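Local coordinates for protein uncharacterized metal-dependent hydrolase (Pyrococcus horikoshii, PDB 3IGH) that is of unknown function but probably hydrolyses carbon-nitrogen bonds other than peptide bonds in a metal-dependent manner, at residues G23-G35 against D455-Y467. Residues are numbered along the deposited sequence; the frame is centred on the assembly and turned at random. Where two conformers were deposited one is given.
Sequences GLVISHGKVIYAG and DIGKLEPGFKAEY
Lys30 and Lys464 form a single beta bridge, their CA atoms 4.2 Å apart, where the loop 455-467 runs beside strand 30-35. Three backbone hydrogen bonds define the register: Ala465 N to Gly29 O (2.8 Å), Val31 N to Phe463 O (2.9 Å) and Gly462 N to Val31 O (3.0 Å). They reach their carbonyls differently. Val31 N lies almost on the extension of the Phe463 C=O bond (179°), whereas Ala465 N sits well above the carbonyl plane of Gly29. A type II turn from Glu460 to Phe463 brings the N-H of Gly462 round to Val31, and Pro461 CA adds a C-H...O contact to the same oxygen.

Strands 23-27 and 30-35 are a beta hairpin closed by a type I' turn, with a classic bulge where Ile32 and Tyr33 face Val25. Within its own chain, 30-35 is an outermost strand of its sheet. The loop 455-467 runs along this edge before strand 467-470 pairs with strand 58-68, consistent with the small beta domain that amidohydrolases build beside their TIM barrel from both chain ends.

Val31 fills the middle of the contact: CG1, anti to the backbone N (chi1 173°), lies by the carbonyl oxygens of Leu459 and Glu460, while CG2 turns to Ala465 CB and Leu459 CD2. Leu459 O is buried without a hydrogen-bonding partner. Ala465 CB also meets Ile26 CG2 at 3.7 Å, and Ile26 CD1 approaches Tyr467 CE2 obliquely. Ala34 CB packs on Pro461 CD (4.0 Å). At the more polar margin the extended Lys30 chain carries NZ to a salt bridge with Asp455 OD2 (3.4 Å), weak as a hydrogen bond, and a weak hydrogen bond to Gly462 O.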
ATOM      1  N   GLY A  23      -5.114 -33.125  -6.156  1.00 46.81           N
ATOM      2  CA  GLY A  23      -6.053 -32.066  -6.499  1.00 44.29           C
ATOM      3  C   GLY A  23      -5.897 -30.798  -5.685  1.00 42.55           C
ATOM      4  O   GLY A  23      -5.674 -30.856  -4.477  1.00 43.20           O
ATOM      5  N   LEU A  24      -6.010 -29.657  -6.365  1.00 43.11           N
ATOM      6  CA  LEU A  24      -6.011 -28.339  -5.727  1.00 46.28           C
ATOM      7  C   LEU A  24      -7.270 -27.584  -6.103  1.00 41.55           C
ATOM      8  O   LEU A  24      -7.734 -27.690  -7.232  1.00 42.94           O
ATOM      9  CB  LEU A  24      -4.820 -27.490  -6.195  1.00 45.47           C
ATOM     10  CG  LEU A  24      -3.411 -27.584  -5.617  1.00 50.32           C
ATOM     11  CD1 LEU A  24      -2.577 -26.449  -6.193  1.00 45.46           C
ATOM     12  CD2 LEU A  24      -3.403 -27.516  -4.103  1.00 42.39           C
ATOM     13  N   VAL A  25      -7.816 -26.816  -5.163  1.00 42.96           N
ATOM     14  CA  VAL A  25      -8.849 -25.832  -5.497  1.00 43.76           C
ATOM     15  C   VAL A  25      -8.310 -24.441  -5.214  1.00 40.43           C
ATOM     16  O   VAL A  25      -7.791 -24.186  -4.129  1.00 43.64           O
ATOM     17  CB  VAL A  25     -10.177 -26.051  -4.727  1.00 41.83           C
ATOM     18  CG1 VAL A  25     -11.235 -25.069  -5.210  1.00 46.02           C
ATOM     19  CG2 VAL A  25     -10.682 -27.467  -4.923  1.00 49.99           C
ATOM     20  N   ILE A  26      -8.430 -23.556  -6.200  1.00 37.63           N
ATOM     21  CA  ILE A  26      -7.929 -22.195  -6.097  1.00 45.40           C
ATOM     22  C   ILE A  26      -9.073 -21.189  -6.190  1.00 47.06           C
ATOM     23  O   ILE A  26      -9.893 -21.239  -7.113  1.00 47.20           O
ATOM     24  CB  ILE A  26      -6.874 -21.885  -7.193  1.00 43.20           C
ATOM     25  CG1 ILE A  26      -5.687 -22.849  -7.086  1.00 45.54           C
ATOM     26  CG2 ILE A  26      -6.391 -20.427  -7.108  1.00 39.25           C
ATOM     27  CD1 ILE A  26      -4.968 -23.051  -8.397  1.00 47.27           C
ATOM     28  N   SER A  27      -9.116 -20.284  -5.219  1.00 41.37           N
ATOM     29  CA  SER A  27     -10.067 -19.187  -5.219  1.00 48.73           C
ATOM     30  C   SER A  27      -9.333 -17.861  -5.067  1.00 44.57           C
ATOM     31  O   SER A  27      -8.643 -17.664  -4.062  1.00 46.15           O
ATOM     32  CB  SER A  27     -11.049 -19.359  -4.060  1.00 52.11           C
ATOM     33  OG  SER A  27     -11.919 -18.247  -3.989  1.00 58.74           O
ATOM     34  N   HIS A  28      -9.504 -16.978  -6.061  1.00 45.74           N
ATOM     35  CA  HIS A  28      -8.906 -15.634  -6.066  0.50 48.74           C
ATOM     36  C   HIS A  28      -7.409 -15.627  -5.718  1.00 50.54           C
ATOM     37  O   HIS A  28      -6.965 -14.879  -4.834  1.00 47.40           O
ATOM     38  CB  HIS A  28      -9.694 -14.677  -5.153  0.50 49.76           C
ATOM     39  CG  HIS A  28     -11.065 -14.343  -5.664  0.50 56.58           C
ATOM     40  ND1 HIS A  28     -12.215 -14.844  -5.094  0.50 51.30           N
ATOM     41  CD2 HIS A  28     -11.466 -13.561  -6.695  0.50 53.90           C
ATOM     42  CE1 HIS A  28     -13.267 -14.383  -5.749  0.50 54.76           C
ATOM     43  NE2 HIS A  28     -12.839 -13.604  -6.727  0.50 44.67           N
ATOM     44  N   GLY A  29      -6.643 -16.475  -6.402  1.00 46.00           N
ATOM     45  CA  GLY A  29      -5.200 -16.540  -6.214  1.00 41.52           C
ATOM     46  C   GLY A  29      -4.734 -17.239  -4.954  1.00 41.67           C
ATOM     47  O   GLY A  29      -3.553 -17.190  -4.636  1.00 46.47           O
ATOM     48  N   LYS A  30      -5.649 -17.882  -4.230  1.00 36.79           N
ATOM     49  CA  LYS A  30      -5.279 -18.638  -3.024  1.00 39.10           C
ATOM     50  C   LYS A  30      -5.772 -20.081  -3.052  1.00 40.73           C
ATOM     51  O   LYS A  30      -6.860 -20.349  -3.544  1.00 42.60           O
ATOM     52  CB  LYS A  30      -5.783 -17.934  -1.759  1.00 46.23           C
ATOM     53  CG  LYS A  30      -4.988 -16.680  -1.390  1.00 51.11           C
ATOM     54  CD  LYS A  30      -5.081 -16.385   0.097  1.00 68.15           C
ATOM     55  CE  LYS A  30      -4.088 -15.304   0.512  1.00 66.12           C
ATOM     56  NZ  LYS A  30      -3.991 -15.198   1.994  1.00 76.24           N
ATOM     57  N   VAL A  31      -4.958 -20.996  -2.528  1.00 35.96           N
ATOM     58  CA  VAL A  31      -5.334 -22.403  -2.378  1.00 39.52           C
ATOM     59  C   VAL A  31      -6.369 -22.530  -1.257  1.00 42.61           C
ATOM     60  O   VAL A  31      -6.171 -22.010  -0.157  1.00 44.09           O
ATOM     61  CB  VAL A  31      -4.097 -23.289  -2.063  1.00 38.68           C
ATOM     62  CG1 VAL A  31      -4.512 -24.722  -1.732  1.00 35.24           C
ATOM     63  CG2 VAL A  31      -3.085 -23.258  -3.235  1.00 33.92           C
ATOM     64  N   ILE A  32      -7.486 -23.196  -1.534  1.00 39.00           N
ATOM     65  CA  ILE A  32      -8.506 -23.404  -0.488  1.00 39.20           C
ATOM     66  C   ILE A  32      -8.757 -24.869  -0.137  1.00 44.55           C
ATOM     67  O   ILE A  32      -9.289 -25.188   0.934  1.00 42.75           O
ATOM     68  CB  ILE A  32      -9.817 -22.653  -0.798  1.00 47.14           C
ATOM     69  CG1 ILE A  32     -10.406 -23.089  -2.137  1.00 49.03           C
ATOM     70  CG2 ILE A  32      -9.566 -21.156  -0.808  1.00 39.33           C
ATOM     71  CD1 ILE A  32     -11.884 -22.779  -2.271  1.00 59.40           C
ATOM     72  N   TYR A  33      -8.358 -25.756  -1.045  1.00 37.85           N
ATOM     73  CA  TYR A  33      -8.344 -27.185  -0.798  1.00 42.76           C
ATOM     74  C   TYR A  33      -7.120 -27.808  -1.475  1.00 38.27           C
ATOM     75  O   TYR A  33      -6.793 -27.469  -2.609  1.00 35.96           O
ATOM     76  CB  TYR A  33      -9.644 -27.849  -1.291  1.00 44.17           C
ATOM     77  CG  TYR A  33      -9.649 -29.358  -1.145  1.00 45.19           C
ATOM     78  CD1 TYR A  33      -9.891 -29.959   0.092  1.00 50.49           C
ATOM     79  CD2 TYR A  33      -9.402 -30.184  -2.243  1.00 50.82           C
ATOM     80  CE1 TYR A  33      -9.881 -31.342   0.232  1.00 54.15           C
ATOM     81  CE2 TYR A  33      -9.392 -31.565  -2.115  1.00 53.94           C
ATOM     82  CZ  TYR A  33      -9.629 -32.138  -0.877  1.00 52.32           C
ATOM     83  OH  TYR A  33      -9.617 -33.508  -0.753  1.00 54.42           O
ATOM     84  N   ALA A  34      -6.442 -28.693  -0.747  1.00 35.74           N
ATOM     85  CA  ALA A  34      -5.366 -29.518  -1.287  1.00 44.55           C
ATOM     86  C   ALA A  34      -5.641 -30.941  -0.831  1.00 41.36           C
ATOM     87  O   ALA A  34      -5.671 -31.204   0.373  1.00 46.16           O
ATOM     88  CB  ALA A  34      -4.003 -29.052  -0.757  1.00 32.86           C
ATOM     89  N   GLY A  35      -5.853 -31.849  -1.782  1.00 41.42           N
ATOM     90  CA  GLY A  35      -6.140 -33.241  -1.447  1.00 49.39           C
ATOM     91  C   GLY A  35      -6.475 -34.102  -2.646  1.00 53.28           C
ATOM     92  O   GLY A  35      -5.810 -34.022  -3.689  1.00 50.59           O
ATOM     93  N   ASP A 455       2.243 -16.056   3.445  1.00 37.94           N
ATOM     94  CA  ASP A 455       1.301 -16.825   2.625  1.00 36.30           C
ATOM     95  C   ASP A 455       1.880 -17.271   1.277  1.00 35.84           C
ATOM     96  O   ASP A 455       1.142 -17.528   0.336  1.00 31.71           O
ATOM     97  CB  ASP A 455      -0.010 -16.051   2.438  1.00 40.19           C
ATOM     98  CG  ASP A 455       0.194 -14.685   1.791  1.00 47.47           C
ATOM     99  OD1 ASP A 455       1.357 -14.290   1.551  1.00 53.30           O
ATOM    100  OD2 ASP A 455      -0.814 -14.001   1.522  1.00 55.48           O
ATOM    101  N   ILE A 456       3.204 -17.341   1.176  1.00 33.09           N
ATOM    102  CA  ILE A 456       3.839 -17.824  -0.051  1.00 30.61           C
ATOM    103  C   ILE A 456       4.773 -18.983   0.289  1.00 33.56           C
ATOM    104  O   ILE A 456       5.327 -19.033   1.390  1.00 33.22           O
ATOM    105  CB  ILE A 456       4.596 -16.677  -0.803  1.00 33.26           C
ATOM    106  CG1 ILE A 456       3.644 -15.514  -1.127  1.00 28.89           C
ATOM    107  CG2 ILE A 456       5.299 -17.204  -2.072  1.00 28.32           C
ATOM    108  CD1 ILE A 456       4.271 -14.321  -1.857  1.00 31.79           C
ATOM    109  N   GLY A 457       4.925 -19.928  -0.636  1.00 35.36           N
ATOM    110  CA  GLY A 457       5.998 -20.915  -0.532  1.00 30.14           C
ATOM    111  C   GLY A 457       5.535 -22.356  -0.445  1.00 32.58           C
ATOM    112  O   GLY A 457       6.320 -23.277  -0.695  1.00 35.09           O
ATOM    113  N   LYS A 458       4.269 -22.543  -0.071  1.00 33.53           N
ATOM    114  CA  LYS A 458       3.641 -23.867  -0.037  0.50 38.75           C
ATOM    115  C   LYS A 458       2.344 -23.841  -0.845  1.00 40.25           C
ATOM    116  O   LYS A 458       1.831 -22.771  -1.165  1.00 39.13           O
ATOM    117  CB  LYS A 458       3.352 -24.297   1.403  0.50 40.19           C
ATOM    118  CG  LYS A 458       4.585 -24.644   2.232  0.50 41.81           C
ATOM    119  CD  LYS A 458       4.180 -25.201   3.594  0.50 42.56           C
ATOM    120  CE  LYS A 458       5.362 -25.287   4.549  0.50 54.24           C
ATOM    121  NZ  LYS A 458       6.349 -26.339   4.176  0.50 53.80           N
ATOM    122  N   LEU A 459       1.817 -25.010  -1.199  1.00 33.07           N
ATOM    123  CA  LEU A 459       0.528 -25.034  -1.908  1.00 37.13           C
ATOM    124  C   LEU A 459      -0.537 -25.689  -1.028  1.00 38.25           C
ATOM    125  O   LEU A 459      -1.381 -26.456  -1.488  1.00 44.04           O
ATOM    126  CB  LEU A 459       0.642 -25.669  -3.307  1.00 35.26           C
ATOM    127  CG  LEU A 459       1.476 -24.925  -4.362  1.00 36.58           C
ATOM    128  CD1 LEU A 459       1.758 -25.820  -5.572  1.00 36.00           C
ATOM    129  CD2 LEU A 459       0.837 -23.587  -4.811  1.00 33.83           C
ATOM    130  N   GLU A 460      -0.466 -25.364   0.260  1.00 44.66           N
ATOM    131  CA  GLU A 460      -1.448 -25.791   1.250  1.00 45.63           C
ATOM    132  C   GLU A 460      -2.502 -24.690   1.362  1.00 45.23           C
ATOM    133  O   GLU A 460      -2.243 -23.564   0.926  1.00 39.50           O
ATOM    134  CB  GLU A 460      -0.749 -26.036   2.591  1.00 43.80           C
ATOM    135  CG  GLU A 460       0.114 -27.296   2.589  1.00 57.81           C
ATOM    136  CD  GLU A 460       1.108 -27.362   3.739  1.00 66.49           C
ATOM    137  OE1 GLU A 460       2.003 -28.235   3.688  1.00 77.20           O
ATOM    138  OE2 GLU A 460       1.003 -26.555   4.690  1.00 62.59           O
ATOM    139  N   PRO A 461      -3.705 -25.014   1.898  1.00 45.91           N
ATOM    140  CA  PRO A 461      -4.748 -23.997   2.133  1.00 44.37           C
ATOM    141  C   PRO A 461      -4.269 -22.748   2.889  1.00 41.48           C
ATOM    142  O   PRO A 461      -3.542 -22.857   3.875  1.00 41.96           O
ATOM    143  CB  PRO A 461      -5.799 -24.760   2.952  1.00 46.08           C
ATOM    144  CG  PRO A 461      -5.665 -26.168   2.481  1.00 48.27           C
ATOM    145  CD  PRO A 461      -4.184 -26.366   2.259  1.00 44.61           C
ATOM    146  N   GLY A 462      -4.659 -21.572   2.395  1.00 43.61           N
ATOM    147  CA  GLY A 462      -4.236 -20.304   2.986  1.00 45.64           C
ATOM    148  C   GLY A 462      -3.105 -19.637   2.214  1.00 48.41           C
ATOM    149  O   GLY A 462      -2.945 -18.417   2.261  1.00 51.72           O
ATOM    150  N   PHE A 463      -2.324 -20.440   1.496  1.00 44.11           N
ATOM    151  CA  PHE A 463      -1.203 -19.925   0.717  1.00 43.30           C
ATOM    152  C   PHE A 463      -1.653 -19.402  -0.643  1.00 46.36           C
ATOM    153  O   PHE A 463      -2.649 -19.875  -1.197  1.00 41.55           O
ATOM    154  CB  PHE A 463      -0.136 -21.006   0.541  1.00 41.71           C
ATOM    155  CG  PHE A 463       0.713 -21.237   1.766  1.00 39.13           C
ATOM    156  CD1 PHE A 463       0.296 -22.107   2.775  1.00 34.72           C
ATOM    157  CD2 PHE A 463       1.942 -20.592   1.906  1.00 34.84           C
ATOM    158  CE1 PHE A 463       1.091 -22.323   3.906  1.00 39.64           C
ATOM    159  CE2 PHE A 463       2.744 -20.793   3.030  1.00 34.78           C
ATOM    160  CZ  PHE A 463       2.320 -21.663   4.033  1.00 35.36           C
ATOM    161  N   LYS A 464      -0.926 -18.412  -1.166  1.00 37.22           N
ATOM    162  CA  LYS A 464      -1.124 -17.944  -2.538  1.00 38.80           C
ATOM    163  C   LYS A 464      -0.824 -19.084  -3.516  1.00 43.11           C
ATOM    164  O   LYS A 464       0.126 -19.847  -3.322  1.00 36.66           O
ATOM    165  CB  LYS A 464      -0.226 -16.745  -2.864  1.00 37.98           C
ATOM    166  CG  LYS A 464      -0.605 -15.452  -2.150  1.00 45.66           C
ATOM    167  CD  LYS A 464       0.092 -14.244  -2.779  1.00 43.48           C
ATOM    168  CE  LYS A 464      -0.380 -12.952  -2.129  1.00 65.76           C
ATOM    169  NZ  LYS A 464       0.015 -11.737  -2.900  1.00 73.66           N
ATOM    170  N   ALA A 465      -1.636 -19.190  -4.563  1.00 35.52           N
ATOM    171  CA  ALA A 465      -1.469 -20.236  -5.571  1.00 38.86           C
ATOM    172  C   ALA A 465      -0.438 -19.824  -6.617  1.00 35.59           C
ATOM    173  O   ALA A 465      -0.772 -19.570  -7.782  1.00 37.58           O
ATOM    174  CB  ALA A 465      -2.810 -20.561  -6.230  1.00 37.52           C
ATOM    175  N   GLU A 466       0.816 -19.743  -6.185  1.00 34.62           N
ATOM    176  CA  GLU A 466       1.930 -19.486  -7.086  1.00 33.98           C
ATOM    177  C   GLU A 466       2.587 -20.818  -7.341  1.00 34.57           C
ATOM    178  O   GLU A 466       3.245 -21.379  -6.465  1.00 34.43           O
ATOM    179  CB  GLU A 466       2.953 -18.515  -6.472  1.00 37.87           C
ATOM    180  CG  GLU A 466       2.366 -17.218  -5.937  1.00 40.06           C
ATOM    181  CD  GLU A 466       1.878 -16.273  -7.019  1.00 46.27           C
ATOM    182  OE1 GLU A 466       1.964 -16.604  -8.217  1.00 51.22           O
ATOM    183  OE2 GLU A 466       1.411 -15.179  -6.663  1.00 42.16           O
ATOM    184  N   TYR A 467       2.382 -21.334  -8.542  1.00 34.13           N
ATOM    185  CA  TYR A 467       2.844 -22.666  -8.861  1.00 36.08           C
ATOM    186  C   TYR A 467       3.396 -22.701 -10.266  1.00 37.92           C
ATOM    187  O   TYR A 467       3.129 -21.805 -11.080  1.00 35.45           O
ATOM    188  CB  TYR A 467       1.701 -23.692  -8.681  1.00 35.60           C
ATOM    189  CG  TYR A 467       0.506 -23.437  -9.581  1.00 34.95           C
ATOM    190  CD1 TYR A 467       0.472 -23.928 -10.890  1.00 36.93           C
ATOM    191  CD2 TYR A 467      -0.590 -22.704  -9.123  1.00 35.34           C
ATOM    192  CE1 TYR A 467      -0.611 -23.688 -11.723  1.00 42.23           C
ATOM    193  CE2 TYR A 467      -1.686 -22.459  -9.952  1.00 46.50           C
ATOM    194  CZ  TYR A 467      -1.688 -22.958 -11.248  1.00 48.25           C
ATOM    195  OH  TYR A 467      -2.761 -22.726 -12.080  1.00 49.86           O
TER
HETATM  196  O   HOH W   1      -1.375 -15.409  -6.313  1.00 62.23           O